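Local coordinates for protein ornithine carbamoyltransferase, mitochondrial (Coccidioides immitis, PDB 3SDS) that catalyses the transfer of the carbamoyl group from carbamoyl phosphate to L-ornithine, giving L-citrulline and phosphate in arginine biosynthesis, at residues A[67-72]-A[122-127]; A[88-93]-A[337-342]; A[130-135]-A[152-157]. One frame throughout, in Å; residues are numbered along the deposited sequence.

Interaction 1 of 3, residues A[67-72]-A[122-127]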
loop_
_atom_site.group_PDB
_atom_site.type_symbol
_atom_site.label_atom_id
_atom_site.label_comp_id
_atom_site.label_asym_id
_atom_site.label_seq_id
_atom_site.Cartn_x
_atom_site.Cartn_y
_atom_site.Cartn_z
ATOM N N LYS A 67 10.559 2.267 -11.177
ATOM C CA LYS A 67 10.953 3.186 -10.115
ATOM C C LYS A 67 9.958 3.394 -8.982
ATOM O O LYS A 67 8.737 3.390 -9.193
ATOM C CB LYS A 67 11.371 4.524 -10.697
ATOM C CG LYS A 67 12.400 4.351 -11.774
ATOM C CD LYS A 67 13.198 5.592 -12.082
ATOM C CE LYS A 67 14.309 5.197 -13.039
ATOM N NZ LYS A 67 14.726 6.355 -13.828
ATOM N N THR A 68 10.497 3.571 -7.772
ATOM C CA THR A 68 9.689 3.783 -6.565
ATOM C C THR A 68 9.763 5.227 -6.081
ATOM O O THR A 68 10.856 5.831 -6.060
ATOM C CB THR A 68 10.183 2.883 -5.433
ATOM O OG1 THR A 68 10.217 1.532 -5.899
ATOM C CG2 THR A 68 9.278 2.986 -4.214
ATOM N N VAL A 69 8.613 5.775 -5.698
ATOM C CA VAL A 69 8.574 7.064 -5.006
ATOM C C VAL A 69 8.122 6.831 -3.558
ATOM O O VAL A 69 7.059 6.244 -3.322
ATOM C CB VAL A 69 7.624 8.044 -5.721
ATOM C CG1 VAL A 69 7.439 9.344 -4.914
ATOM C CG2 VAL A 69 8.119 8.339 -7.114
ATOM N N ALA A 70 8.912 7.273 -2.584
ATOM C CA ALA A 70 8.505 7.110 -1.174
ATOM C C ALA A 70 7.677 8.289 -0.658
ATOM O O ALA A 70 8.068 9.452 -0.808
ATOM C CB ALA A 70 9.716 6.881 -0.281
ATOM N N MET A 71 6.526 7.989 -0.064
ATOM C CA MET A 71 5.695 9.011 0.596
ATOM C C MET A 71 5.845 8.900 2.113
ATOM O O MET A 71 5.441 7.889 2.717
ATOM C CB MET A 71 4.217 8.852 0.220
ATOM C CG MET A 71 3.920 8.782 -1.273
ATOM S SD MET A 71 2.156 8.526 -1.644
ATOM C CE MET A 71 1.881 6.828 -1.171
ATOM N N MET A 72 6.441 9.916 2.732
ATOM C CA MET A 72 6.611 9.909 4.202
ATOM C C MET A 72 5.666 10.884 4.914
ATOM O O MET A 72 5.833 12.113 4.814
ATOM C CB MET A 72 8.061 10.183 4.596
ATOM C CG MET A 72 8.985 9.021 4.312
ATOM S SD MET A 72 10.734 9.452 4.405
ATOM C CE MET A 72 11.040 9.224 6.157
ATOM N N VAL A 122 15.366 4.537 -3.355
ATOM C CA VAL A 122 14.214 5.103 -4.088
ATOM C C VAL A 122 14.661 6.192 -5.062
ATOM O O VAL A 122 15.825 6.640 -5.016
ATOM C CB VAL A 122 13.089 5.671 -3.133
ATOM C CG1 VAL A 122 12.714 4.657 -2.035
ATOM C CG2 VAL A 122 13.487 6.997 -2.521
ATOM N N SER A 123 13.745 6.636 -5.924
ATOM C CA SER A 123 14.046 7.722 -6.862
ATOM C C SER A 123 13.558 9.121 -6.442
ATOM O O SER A 123 14.001 10.137 -7.023
ATOM C CB SER A 123 13.486 7.382 -8.229
ATOM O OG SER A 123 13.988 6.123 -8.638
ATOM N N CYS A 124 12.647 9.175 -5.462
ATOM C CA CYS A 124 12.123 10.438 -4.958
ATOM C C CYS A 124 11.507 10.274 -3.583
ATOM O O CYS A 124 11.010 9.209 -3.245
ATOM C CB CYS A 124 11.073 11.006 -5.930
ATOM S SG CYS A 124 10.241 12.535 -5.368
ATOM N N ILE A 125 11.524 11.341 -2.791
ATOM C CA ILE A 125 10.741 11.383 -1.544
ATOM C C ILE A 125 9.742 12.535 -1.548
ATOM O O ILE A 125 10.127 13.693 -1.728
ATOM C CB ILE A 125 11.620 11.485 -0.280
ATOM C CG1 ILE A 125 12.706 10.398 -0.287
ATOM C CG2 ILE A 125 10.749 11.382 0.963
ATOM C CD1 ILE A 125 13.838 10.617 0.700
ATOM N N VAL A 126 8.462 12.203 -1.380
ATOM C CA VAL A 126 7.427 13.194 -1.092
ATOM C C VAL A 126 7.151 13.134 0.415
ATOM O O VAL A 126 6.689 12.106 0.930
ATOM C CB VAL A 126 6.127 12.922 -1.869
ATOM C CG1 VAL A 126 5.090 14.000 -1.562
ATOM C CG2 VAL A 126 6.389 12.834 -3.369
ATOM N N ALA A 127 7.449 14.217 1.130
ATOM C CA ALA A 127 7.465 14.155 2.597
ATOM C C ALA A 127 6.587 15.176 3.282
ATOM O O ALA A 127 6.513 16.331 2.852
ATOM C CB ALA A 127 8.896 14.274 3.125
HETATM O O HOH W 1 13.211 3.663 -7.756
#
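Residues 67-72 and 122-127 lie on neighbouring parallel strands in the sheet of the carbamoyl phosphate domain, joined mainly through their backbones. The strand axes approach to 4.7 Å and run 20° apart. Four backbone bonds zip them together, the first from Ser-123 N to Thr-68 O at 3.0 Å. Ala-70 uses both its N-H and its C=O: N donates to Cys-124 O, and O accepts Val-126 N at 2.8 Å. Met-72 N closes the series on Val-126 O, its donor tilted 16° from the carbonyl plane. The same Val-126 carbonyl also receives a CA-H...O contact from Met-71. At the Lys-67 end, a water takes the N-H of Thr-68 and hydrogen-bonds Ser-123 OG, while the aliphatic part of Lys-67 runs past that hydroxyl. Strand 94-98 pairs with the other edge of 68-73, which makes 68-73 an inner strand of a parallel alpha/beta sheet whose order is 2-1-3-4. One face carries Val-69, Met-71, Cys-124 and Val-126. On it Val-69 CG1, anti to its own backbone N (chi1 173°), lies 4.0 Å from Val-126 CG2; Met-71 instead leads away from the partner strand, and both it and Val-126 pack against helix 78-90. That helix begins with residues that probably bind carbamoyl phosphate, among them Thr-80, about 5 Å from Val-126 between side chains. Ala-70, Met-72, Ile-125 and Ala-127 point to the other face. There Ala-70 CB meets Val-122 CG1 at 4.1 Å, and the Met-72 and Ile-125 side chains cross obliquely, with Met-72 SD 3.9 Å from Ile-125 CG2. Beyond them, Ala-127 packs on Ile-135 and Leu-138 of helix 132-141.

Interaction 2 of 3, residues A[88-93]-A[337-342]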
loop_
_atom_site.group_PDB
_atom_site.type_symbol
_atom_site.label_atom_id
_atom_site.label_comp_id
_atom_site.label_asym_id
_atom_site.label_seq_id
_atom_site.Cartn_x
_atom_site.Cartn_y
_atom_site.Cartn_z
ATOM N N VAL A 88 1.877 9.464 -9.674
ATOM C CA VAL A 88 2.958 8.514 -9.894
ATOM C C VAL A 88 2.525 7.416 -10.874
ATOM O O VAL A 88 3.253 7.107 -11.821
ATOM C CB VAL A 88 3.425 7.912 -8.554
ATOM C CG1 VAL A 88 4.533 6.876 -8.756
ATOM C CG2 VAL A 88 3.886 9.026 -7.604
ATOM N N VAL A 89 1.334 6.849 -10.671
ATOM C CA VAL A 89 0.861 5.721 -11.495
ATOM C C VAL A 89 0.641 6.072 -12.988
ATOM O O VAL A 89 0.967 5.271 -13.860
ATOM C CB VAL A 89 -0.386 5.038 -10.874
ATOM C CG1 VAL A 89 -1.043 4.041 -11.865
ATOM C CG2 VAL A 89 -0.021 4.351 -9.571
ATOM N N LYS A 90 0.104 7.256 -13.288
ATOM C CA LYS A 90 0.029 7.725 -14.689
ATOM C C LYS A 90 1.385 7.637 -15.395
ATOM O O LYS A 90 1.437 7.293 -16.601
ATOM C CB LYS A 90 -0.532 9.147 -14.795
ATOM C CG LYS A 90 -2.058 9.236 -14.765
ATOM C CD LYS A 90 -2.645 9.026 -16.153
ATOM C CE LYS A 90 -4.010 8.263 -16.148
ATOM N NZ LYS A 90 -4.943 8.606 -15.015
ATOM N N MET A 91 2.469 7.923 -14.656
ATOM C CA MET A 91 3.835 7.774 -15.197
ATOM C C MET A 91 4.421 6.343 -15.143
ATOM O O MET A 91 5.588 6.110 -15.519
ATOM C CB MET A 91 4.787 8.793 -14.598
ATOM C CG MET A 91 4.640 10.157 -15.244
ATOM S SD MET A 91 5.505 11.510 -14.404
ATOM C CE MET A 91 4.256 11.868 -13.168
ATOM N N GLY A 92 3.603 5.387 -14.715
ATOM C CA GLY A 92 4.013 3.996 -14.695
ATOM C C GLY A 92 4.940 3.626 -13.561
ATOM O O GLY A 92 5.543 2.556 -13.604
ATOM N N GLY A 93 5.057 4.484 -12.541
ATOM C CA GLY A 93 5.907 4.183 -11.380
ATOM C C GLY A 93 5.144 3.552 -10.221
ATOM O O GLY A 93 3.915 3.365 -10.315
ATOM N N ALA A 337 -1.341 18.939 -10.921
ATOM C CA ALA A 337 -0.165 19.618 -10.390
ATOM C C ALA A 337 0.956 18.654 -9.936
ATOM O O ALA A 337 2.139 18.926 -10.156
ATOM C CB ALA A 337 -0.568 20.538 -9.271
ATOM N N ALA A 338 0.594 17.521 -9.334
ATOM C CA ALA A 338 1.593 16.500 -8.985
ATOM C C ALA A 338 2.307 15.895 -10.197
ATOM O O ALA A 338 3.529 15.648 -10.133
ATOM C CB ALA A 338 0.985 15.405 -8.140
ATOM N N ILE A 339 1.570 15.660 -11.291
ATOM C CA ILE A 339 2.174 15.083 -12.500
ATOM C C ILE A 339 3.244 16.045 -13.014
ATOM O O ILE A 339 4.382 15.643 -13.330
ATOM C CB ILE A 339 1.129 14.771 -13.632
ATOM C CG1 ILE A 339 0.224 13.568 -13.266
ATOM C CG2 ILE A 339 1.843 14.549 -15.011
ATOM C CD1 ILE A 339 -0.980 13.337 -14.220
ATOM N N SER A 340 2.871 17.320 -13.073
ATOM C CA SER A 340 3.757 18.370 -13.578
ATOM C C SER A 340 5.026 18.463 -12.719
ATOM O O SER A 340 6.149 18.483 -13.255
ATOM C CB SER A 340 3.008 19.703 -13.568
ATOM O OG SER A 340 3.762 20.746 -14.131
ATOM N N ALA A 341 4.836 18.479 -11.395
ATOM C CA ALA A 341 5.944 18.660 -10.470
ATOM C C ALA A 341 6.906 17.474 -10.446
ATOM O O ALA A 341 8.137 17.666 -10.437
ATOM C CB ALA A 341 5.445 18.981 -9.080
ATOM N N LEU A 342 6.351 16.261 -10.430
ATOM C CA LEU A 342 7.171 15.055 -10.455
ATOM C C LEU A 342 7.912 14.917 -11.784
ATOM O O LEU A 342 9.079 14.512 -11.776
ATOM C CB LEU A 342 6.348 13.785 -10.183
ATOM C CG LEU A 342 5.590 13.613 -8.869
ATOM C CD1 LEU A 342 4.408 12.694 -9.096
ATOM C CD2 LEU A 342 6.477 13.059 -7.786
#
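The C-terminal end of helix 78-90, from the carbamoyl phosphate domain, packs here on helix 327-347 from the far end of the chain, through a small, mostly apolar interface. Met-91 carries much of it. Its CB leaves the backbone toward helix 327-347, and a bend at the last torsion (chi3 -83°) lays the terminal methyl on the helix surface between Ile-339 and Leu-342, one turn apart. Met-91 CE stands 3.8 Å from Ile-339 O. It also lies against Ile-339 CG2 and Leu-342 CB, each of them 4.1 Å from Met-91 CE, so the methyl touches backbone as well as side chains. A turn earlier, Val-88 and Leu-342 cross at about a right angle, with Val-88 CG2 4.0 Å from Leu-342 CD1. The delta methyl of Ile-339 comes near the base of Lys-90, CD1 to CB 4.3 Å, whereas the rest of the lysine chain leads away. Helix 78-90 ends in a Schellman motif: Gly-93 N reaches back to Val-88 O and Gly-92 N to Val-89 O, with Gly-92 at positive phi (77°). This turn carries the chain off toward strand 94-98 just past the methionine. Helix 327-347 returns to pack on the carbamoyl phosphate domain, as in other ornithine carbamoyltransferases, linking the two halves of the chain. Ala-87 adds to the same interface, and helix 34-51 packs beside it, with Tyr-47 on Ile-339 and Leu-40 O accepting a hydrogen bond from Ser-340 OG. Val-89 packs on His-94, and Lys-90 also on Gly-66, of a neighbouring subunit of the trimer.

Interaction 3 of 3, residues A[130-135]-A[152-157]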
loop_
_atom_site.group_PDB
_atom_site.type_symbol
_atom_site.label_atom_id
_atom_site.label_comp_id
_atom_site.label_asym_id
_atom_site.label_seq_id
_atom_site.Cartn_x
_atom_site.Cartn_y
_atom_site.Cartn_z
ATOM N N GLY A 130 6.358 17.911 10.673
ATOM C CA GLY A 130 5.895 19.037 11.495
ATOM C C GLY A 130 6.667 20.326 11.219
ATOM O O GLY A 130 6.356 21.050 10.254
ATOM N N PRO A 131 7.680 20.633 12.069
ATOM C CA PRO A 131 8.512 21.849 11.841
ATOM C C PRO A 131 9.260 21.857 10.491
ATOM O O PRO A 131 9.599 20.785 9.968
ATOM C CB PRO A 131 9.498 21.847 13.040
ATOM C CG PRO A 131 8.772 21.062 14.144
ATOM C CD PRO A 131 7.957 20.001 13.389
ATOM N N HIS A 132 9.491 23.052 9.931
ATOM C CA HIS A 132 10.304 23.197 8.706
ATOM C C HIS A 132 11.794 22.815 8.889
ATOM O O HIS A 132 12.424 22.259 7.968
ATOM C CB HIS A 132 10.191 24.586 8.071
ATOM C CG HIS A 132 10.902 24.674 6.756
ATOM N ND1 HIS A 132 10.302 24.330 5.560
ATOM C CD2 HIS A 132 12.185 24.998 6.455
ATOM C CE1 HIS A 132 11.177 24.466 4.577
ATOM N NE2 HIS A 132 12.329 24.862 5.093
ATOM N N SER A 133 12.359 23.120 10.058
ATOM C CA SER A 133 13.716 22.674 10.371
ATOM C C SER A 133 13.877 21.168 10.093
ATOM O O SER A 133 14.946 20.734 9.656
ATOM C CB SER A 133 14.118 23.033 11.817
ATOM O OG SER A 133 13.121 22.691 12.778
ATOM N N ASP A 134 12.809 20.392 10.319
ATOM C CA ASP A 134 12.804 18.946 10.053
ATOM C C ASP A 134 13.025 18.597 8.569
ATOM O O ASP A 134 13.939 17.829 8.251
ATOM C CB ASP A 134 11.516 18.289 10.573
ATOM C CG ASP A 134 11.662 17.723 11.976
ATOM O OD1 ASP A 134 10.825 18.053 12.837
ATOM O OD2 ASP A 134 12.601 16.937 12.220
ATOM N N ILE A 135 12.203 19.162 7.679
ATOM C CA ILE A 135 12.269 18.844 6.237
ATOM C C ILE A 135 13.604 19.237 5.568
ATOM O O ILE A 135 14.128 18.493 4.732
ATOM C CB ILE A 135 11.021 19.388 5.434
ATOM C CG1 ILE A 135 11.030 18.944 3.971
ATOM C CG2 ILE A 135 10.953 20.896 5.462
ATOM C CD1 ILE A 135 10.442 17.618 3.735
ATOM N N ASP A 152 5.106 23.327 8.173
ATOM C CA ASP A 152 4.628 24.397 9.039
ATOM C C ASP A 152 4.398 25.764 8.356
ATOM O O ASP A 152 3.517 26.530 8.766
ATOM C CB ASP A 152 5.671 24.552 10.128
ATOM C CG ASP A 152 5.078 24.944 11.429
ATOM O OD1 ASP A 152 4.445 26.029 11.470
ATOM O OD2 ASP A 152 5.260 24.185 12.417
ATOM N N THR A 153 5.201 26.051 7.323
ATOM C CA THR A 153 5.224 27.360 6.658
ATOM C C THR A 153 5.033 27.322 5.127
ATOM O O THR A 153 4.748 28.358 4.522
ATOM C CB THR A 153 6.551 28.159 6.949
ATOM O OG1 THR A 153 7.673 27.488 6.357
ATOM C CG2 THR A 153 6.808 28.345 8.441
ATOM N N PHE A 154 5.203 26.165 4.484
ATOM C CA PHE A 154 5.037 26.099 3.017
ATOM C C PHE A 154 4.082 25.004 2.569
ATOM O O PHE A 154 3.807 24.083 3.328
ATOM C CB PHE A 154 6.394 25.948 2.315
ATOM C CG PHE A 154 7.399 26.976 2.724
ATOM C CD1 PHE A 154 7.165 28.334 2.487
ATOM C CD2 PHE A 154 8.586 26.597 3.359
ATOM C CE1 PHE A 154 8.100 29.310 2.882
ATOM C CE2 PHE A 154 9.537 27.562 3.748
ATOM C CZ PHE A 154 9.280 28.930 3.510
ATOM N N HIS A 155 3.570 25.127 1.342
ATOM C CA HIS A 155 2.733 24.094 0.701
ATOM C C HIS A 155 2.789 24.276 -0.825
ATOM O O HIS A 155 1.777 24.576 -1.451
ATOM C CB HIS A 155 1.285 24.163 1.208
ATOM C CG HIS A 155 0.467 22.934 0.926
ATOM N ND1 HIS A 155 0.622 22.164 -0.209
ATOM C CD2 HIS A 155 -0.546 22.363 1.626
ATOM C CE1 HIS A 155 -0.243 21.164 -0.188
ATOM N NE2 HIS A 155 -0.962 21.262 0.916
ATOM N N PRO A 156 3.974 24.086 -1.432
ATOM C CA PRO A 156 4.164 24.360 -2.868
ATOM C C PRO A 156 3.122 23.728 -3.825
ATOM O O PRO A 156 2.634 24.416 -4.752
ATOM C CB PRO A 156 5.570 23.802 -3.159
ATOM C CG PRO A 156 5.916 22.941 -1.979
ATOM C CD PRO A 156 5.191 23.526 -0.816
ATOM N N LEU A 157 2.784 22.451 -3.607
ATOM C CA LEU A 157 1.832 21.761 -4.491
ATOM C C LEU A 157 0.471 22.462 -4.566
ATOM O O LEU A 157 -0.161 22.488 -5.625
ATOM C CB LEU A 157 1.672 20.270 -4.135
ATOM C CG LEU A 157 2.887 19.358 -4.364
ATOM C CD1 LEU A 157 2.641 18.000 -3.763
ATOM C CD2 LEU A 157 3.245 19.208 -5.827
#
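The imidazole of His-132 is flanked on both faces: Phe-154 CE2 lies 3.5 Å above one, Ile-135 CG2 3.4 Å from the opposite one, each offset toward the rim. Phe-154 comes edge-on, its CD2-CE2 side directed at the imidazole, in an offset T-shaped (edge-to-face) pair with centroids 5.2 Å apart and planes at 85°. His-132 CE1 lies 3.6 Å from both Phe-154 CD2 and CE2. Swinging CG anti to the backbone N (chi1 -174°) carries the imidazole across to Phe-154. One face of the phenyl ring takes Thr-153 OG1, 3.1 Å above its plane and near the rim. Beside the rings, Asp-152 N makes a weak, bent bond to Gly-130 O at 3.3 Å. Each segment starts as a loop that follows a strand of the carbamoyl phosphate domain and leads into a helix; the second holds His-155, which stands at the N-cap position of helix 156-169 and probably binds carbamoyl phosphate. With one weak backbone bond beside it, the contact probably depends largely on dispersion, helped by the slightly positive C-H edge of Phe-154 meeting the imidazole pi face.

How the interactions relate
Interactions 1 and 2 meet across strand 68-73 and helix 78-90, which follow each other in the chain: Val-69 CG2 lies 4.2 Å from Val-88 CG1, and the centres are about 12 Å apart. Strand 124-128 leads into helix 132-141, joining interactions 1 and 3 through Ala-127 CB and Ile-135 CD1 at 3.7 Å. Interactions 2 and 3, with centres about 21 Å apart, touch where helix 327-347 meets helix 156-169, Ala-341 CB to Leu-157 CD2 at 3.9 Å. They lie near the probable carbamoyl phosphate site: Thr-80 and Arg-128 adjoin interaction 1, the Val-88 side chain is about 10 Å from that of Thr-80, His-155 belongs to interaction 3, and Arg-334 packs against it.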